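Local coordinates for DUF2019 domain-containing protein (Rhodopseudomonas palustris, PDB 2I9C), which is of unknown function but folds as a compact all-helical domain of the DUF2019 family, which is grouped with the TPR-like helical-repeat proteins, at residues R39-G42 and V43-E46; R74-A77 and A78-T81. One frame throughout, in Å; residues are numbered along the deposited sequence. Where two conformers were deposited one is given.

Contact 1 (39-46) is one stretch of helix 34-53 and contact 2 (74-81) the last turns of helix 71-79 with the residues that follow, so the two sit on successive helices, their centres about 13 Å apart. Contact 2 is the core element: its centre lies about 3 Å from that of the chain, against about 10 Å for contact 1, which is partly buried. They meet where Met44 packs on Gln76 and Leu80, and Phe41 on Gln76; Met44 CE comes 3.9 Å from Leu80 CD1. Chemistry follows place: contact 1 adds a methyl-on-ring contact to unbroken helical bonding, whereas contact 2 adds a side-chain hydroxyl bond and two cationic side chains, Arg74 and Lys79, with partners outside it.

Contact 1 of 2, residues R39-G42 and V43-E46; sequences RLFG and VMAE
Four successive i to i+4 hydrogen bonds join Arg39-Gly42 to Val43-Glu46, from Val43 N to Arg39 O through Glu46 N to Gly42 O, each 3.0 Å long and close to straight at the hydrogen, the evidence for regular alpha helix. The main side-chain contact spans three residues, Phe41 to Met44, a selenomethionine. Its terminal methyl lies over one face of the phenyl ring: Met44 CE is 3.9 Å from the centroid of the Phe41 ring and 24° off the ring normal, displaced toward the rim, with Phe41 CE1 its nearest ring atom at 3.6 Å. This is a CH-pi contact. The selenium stands farther off and obliquely, Met44 SE lying 5.1 Å from the Phe41 centroid, so the methyl does the close touching in this Met-aromatic pair. Both side chains leave the helix with CG anti to the backbone N (chi1 -171° for Phe41), and bends of the Met44 chain at chi2 and chi3 bring the methyl over the ring. Elsewhere side chains brush carbonyls: Val43 CG2 is 3.4 Å from Arg39 O, and Glu46 CG is 3.2 Å from Gly42 O. The Glu46 carboxylate is engaged beyond the helix, taking hydrogen bonds from the backbone N of Lys3 and of Leu4, which ties the N-terminal segment to this surface. Met44 also touches Phe18, Thr22 and Gln25 of helix 11-30. The motif here is thus an i, i+3 Met-aromatic pair on an alpha helix of an all-helical fold, with Met44 packed against helix 11-30 and helix 71-79 and the ring more exposed.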
loop_
_atom_site.group_PDB
_atom_site.type_symbol
_atom_site.label_atom_id
_atom_site.label_comp_id
_atom_site.label_asym_id
_atom_site.label_seq_id
_atom_site.Cartn_x
_atom_site.Cartn_y
_atom_site.Cartn_z
ATOM N N ARG A 39 -8.514 3.634 11.277
ATOM C CA ARG A 39 -7.339 3.697 12.151
ATOM C C ARG A 39 -6.182 2.867 11.601
ATOM O O ARG A 39 -5.052 3.315 11.614
ATOM C CB ARG A 39 -7.667 3.333 13.589
ATOM C CG ARG A 39 -8.676 4.274 14.233
ATOM C CD ARG A 39 -8.657 4.163 15.755
ATOM N NE ARG A 39 -9.396 5.248 16.342
ATOM C CZ ARG A 39 -8.872 6.440 16.619
ATOM N NH1 ARG A 39 -7.598 6.693 16.341
ATOM N NH2 ARG A 39 -9.622 7.381 17.117
ATOM N N LEU A 40 -6.467 1.662 11.120
ATOM C CA LEU A 40 -5.468 0.842 10.423
ATOM C C LEU A 40 -4.872 1.525 9.198
ATOM O O LEU A 40 -3.665 1.402 8.934
ATOM C CB LEU A 40 -6.084 -0.505 10.050
ATOM C CG LEU A 40 -6.420 -1.396 11.245
ATOM C CD1 LEU A 40 -7.313 -2.486 10.723
ATOM C CD2 LEU A 40 -5.186 -1.974 11.914
ATOM N N PHE A 41 -5.697 2.261 8.455
ATOM C CA PHE A 41 -5.177 3.057 7.341
ATOM C C PHE A 41 -4.173 4.109 7.801
ATOM O O PHE A 41 -3.111 4.233 7.191
ATOM C CB PHE A 41 -6.306 3.724 6.519
ATOM C CG PHE A 41 -5.820 4.379 5.244
ATOM C CD1 PHE A 41 -5.697 3.621 4.072
ATOM C CD2 PHE A 41 -5.444 5.720 5.220
ATOM C CE1 PHE A 41 -5.237 4.210 2.888
ATOM C CE2 PHE A 41 -4.981 6.327 4.041
ATOM C CZ PHE A 41 -4.882 5.557 2.864
ATOM N N GLY A 42 -4.521 4.879 8.850
ATOM C CA GLY A 42 -3.592 5.861 9.444
ATOM C C GLY A 42 -2.267 5.232 9.879
ATOM O O GLY A 42 -1.186 5.782 9.625
ATOM N N VAL A 43 -2.342 4.092 10.552
ATOM C CA VAL A 43 -1.118 3.380 10.955
ATOM C C VAL A 43 -0.258 3.028 9.742
ATOM O O VAL A 43 0.979 3.237 9.745
ATOM C CB VAL A 43 -1.430 2.102 11.785
ATOM C CG1 VAL A 43 -0.151 1.368 12.091
ATOM C CG2 VAL A 43 -2.081 2.493 13.095
HETATM N N MSE A 44 -0.910 2.476 8.707
HETATM C CA MSE A 44 -0.228 2.099 7.492
HETATM C C MSE A 44 0.520 3.281 6.882
HETATM O O MSE A 44 1.670 3.139 6.458
HETATM C CB MSE A 44 -1.255 1.557 6.473
HETATM C CG MSE A 44 -0.606 0.981 5.190
HETATM SE SE MSE A 44 -1.847 1.274 3.665
HETATM C CE MSE A 44 -1.914 3.141 3.642
ATOM N N ALA A 45 -0.170 4.423 6.788
ATOM C CA ALA A 45 0.398 5.669 6.261
ATOM C C ALA A 45 1.591 6.153 7.049
ATOM O O ALA A 45 2.586 6.609 6.460
ATOM C CB ALA A 45 -0.701 6.813 6.204
ATOM N N GLU A 46 1.499 6.082 8.384
ATOM C CA GLU A 46 2.650 6.372 9.231
ATOM C C GLU A 46 3.836 5.472 8.952
ATOM O O GLU A 46 4.982 5.934 8.909
ATOM C CB GLU A 46 2.290 6.264 10.698
ATOM C CG GLU A 46 1.261 7.289 11.051
ATOM C CD GLU A 46 1.006 7.334 12.511
ATOM O OE1 GLU A 46 1.998 7.549 13.239
ATOM O OE2 GLU A 46 -0.168 7.155 12.920
#

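Contact 2 of 2, residues R74-A77 and A78-T81; sequences RLQA and AKLT. With ACT (acetate ion), chain B.
Arg74 opens the pairing through its carbonyl, Arg74 O accepting from Ala78 N at 3.0 Å, while its CB points away from Ala78-Thr81. The side chain is extended from CG to NE and carries the guanidinium to an acetate ion, probably from the crystallisation liquor: Arg74 NH1 donates to acetate O over 3.0 Å, nearly straight at 161°, with the oxygen in the guanidinium plane at its edge. Arg74 NE bonds to the Tyr68 carbonyl and NH2 weakly to that of Glu67, so NE, NH1 and NH2 each have a partner; Gln92 NE2 also binds the acetate. Leu75 O accepts from Lys79 N, and the two side chains also cross at an angle, Leu75 CD1 touching Lys79 CD at 3.7 Å. Gln76 O takes Leu80 N at 3.0 Å. In the conformer given, one of two deposited and so a doubtful placement, the Gln76 side chain lies beside that of Lys79, pointing the same way. The Lys79 ammonium makes a salt bridge to Asp107. At Ala77 a side chain joins in. Thr81 OG1 donates to Ala77 O over 2.8 Å, its chi1 of 54° setting the hydroxyl between backbone N and carbonyl carbon, from where it reaches back one turn. A buried threonine hydroxyl therefore satisfies a carbonyl late in helix 71-79. The chemistry is split: the side chains of Gln76 and Leu80 pack on helices 11-30 and 34-53, whereas Lys79 pairs with Asp107, and Arg74 with the Tyr68 carbonyl and, in this crystal, acetate, oxygen partners that would be expected to stabilise the two positive charges.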
loop_
_atom_site.group_PDB
_atom_site.type_symbol
_atom_site.label_atom_id
_atom_site.label_comp_id
_atom_site.label_asym_id
_atom_site.label_seq_id
_atom_site.Cartn_x
_atom_site.Cartn_y
_atom_site.Cartn_z
ATOM N N ARG A 74 -1.391 -6.243 -1.405
ATOM C CA ARG A 74 -0.802 -6.034 -2.714
ATOM C C ARG A 74 -1.143 -4.651 -3.267
ATOM O O ARG A 74 -0.265 -3.993 -3.837
ATOM C CB ARG A 74 -1.287 -7.118 -3.690
ATOM C CG ARG A 74 -0.778 -8.526 -3.335
ATOM C CD ARG A 74 -1.071 -9.520 -4.487
ATOM N NE ARG A 74 -0.553 -10.860 -4.154
ATOM C CZ ARG A 74 -0.362 -11.848 -5.016
ATOM N NH1 ARG A 74 -0.624 -11.687 -6.301
ATOM N NH2 ARG A 74 0.109 -13.025 -4.592
ATOM N N LEU A 75 -2.424 -4.261 -3.156
ATOM C CA LEU A 75 -2.916 -2.956 -3.629
ATOM C C LEU A 75 -2.189 -1.798 -2.958
ATOM O O LEU A 75 -1.674 -0.883 -3.605
ATOM C CB LEU A 75 -4.440 -2.795 -3.380
ATOM C CG LEU A 75 -5.015 -1.388 -3.649
ATOM C CD1 LEU A 75 -4.999 -1.052 -5.110
ATOM C CD2 LEU A 75 -6.466 -1.390 -3.141
ATOM N N GLN A 76 -2.149 -1.834 -1.643
ATOM C CA GLN A 76 -1.556 -0.747 -0.892
ATOM C C GLN A 76 -0.053 -0.662 -1.130
ATOM O O GLN A 76 0.486 0.415 -1.200
ATOM C CB GLN A 76 -1.884 -0.863 0.602
ATOM C CG GLN A 76 -3.364 -0.505 0.909
ATOM C CD GLN A 76 -3.791 0.784 0.241
ATOM O OE1 GLN A 76 -3.193 1.823 0.462
ATOM N NE2 GLN A 76 -4.829 0.715 -0.586
ATOM N N ALA A 77 0.597 -1.811 -1.232
ATOM C CA ALA A 77 2.037 -1.860 -1.506
ATOM C C ALA A 77 2.358 -1.270 -2.897
ATOM O O ALA A 77 3.320 -0.509 -3.037
ATOM C CB ALA A 77 2.599 -3.330 -1.384
ATOM N N ALA A 78 1.527 -1.569 -3.889
ATOM C CA ALA A 78 1.711 -1.026 -5.218
ATOM C C ALA A 78 1.408 0.463 -5.238
ATOM O O ALA A 78 2.161 1.257 -5.817
ATOM C CB ALA A 78 0.844 -1.785 -6.239
ATOM N N LYS A 79 0.328 0.877 -4.574
ATOM C CA LYS A 79 0.047 2.330 -4.497
ATOM C C LYS A 79 1.175 3.127 -3.846
ATOM O O LYS A 79 1.520 4.199 -4.302
ATOM C CB LYS A 79 -1.278 2.620 -3.781
ATOM C CG LYS A 79 -2.483 2.304 -4.645
ATOM C CD LYS A 79 -3.774 2.266 -3.885
ATOM C CE LYS A 79 -4.300 3.631 -3.514
ATOM N NZ LYS A 79 -5.498 3.420 -2.590
ATOM N N LEU A 80 1.767 2.581 -2.807
ATOM C CA LEU A 80 2.796 3.304 -2.035
ATOM C C LEU A 80 4.211 3.134 -2.591
ATOM O O LEU A 80 5.172 3.705 -2.050
ATOM C CB LEU A 80 2.760 2.859 -0.543
ATOM C CG LEU A 80 1.567 3.479 0.218
ATOM C CD1 LEU A 80 1.350 2.843 1.598
ATOM C CD2 LEU A 80 1.805 4.959 0.392
ATOM N N THR A 81 4.361 2.343 -3.653
ATOM C CA THR A 81 5.659 2.264 -4.317
ATOM C C THR A 81 5.679 2.911 -5.699
ATOM O O THR A 81 6.691 2.802 -6.412
ATOM C CB THR A 81 6.207 0.818 -4.387
ATOM O OG1 THR A 81 5.244 -0.061 -4.983
ATOM C CG2 THR A 81 6.516 0.303 -3.012
HETATM C C ACT B . -2.660 -10.099 -8.629
HETATM O O ACT B . -1.957 -9.433 -7.780
HETATM O OXT ACT B . -2.346 -11.259 -9.242
HETATM C CH3 ACT B . -3.871 -9.374 -8.898
#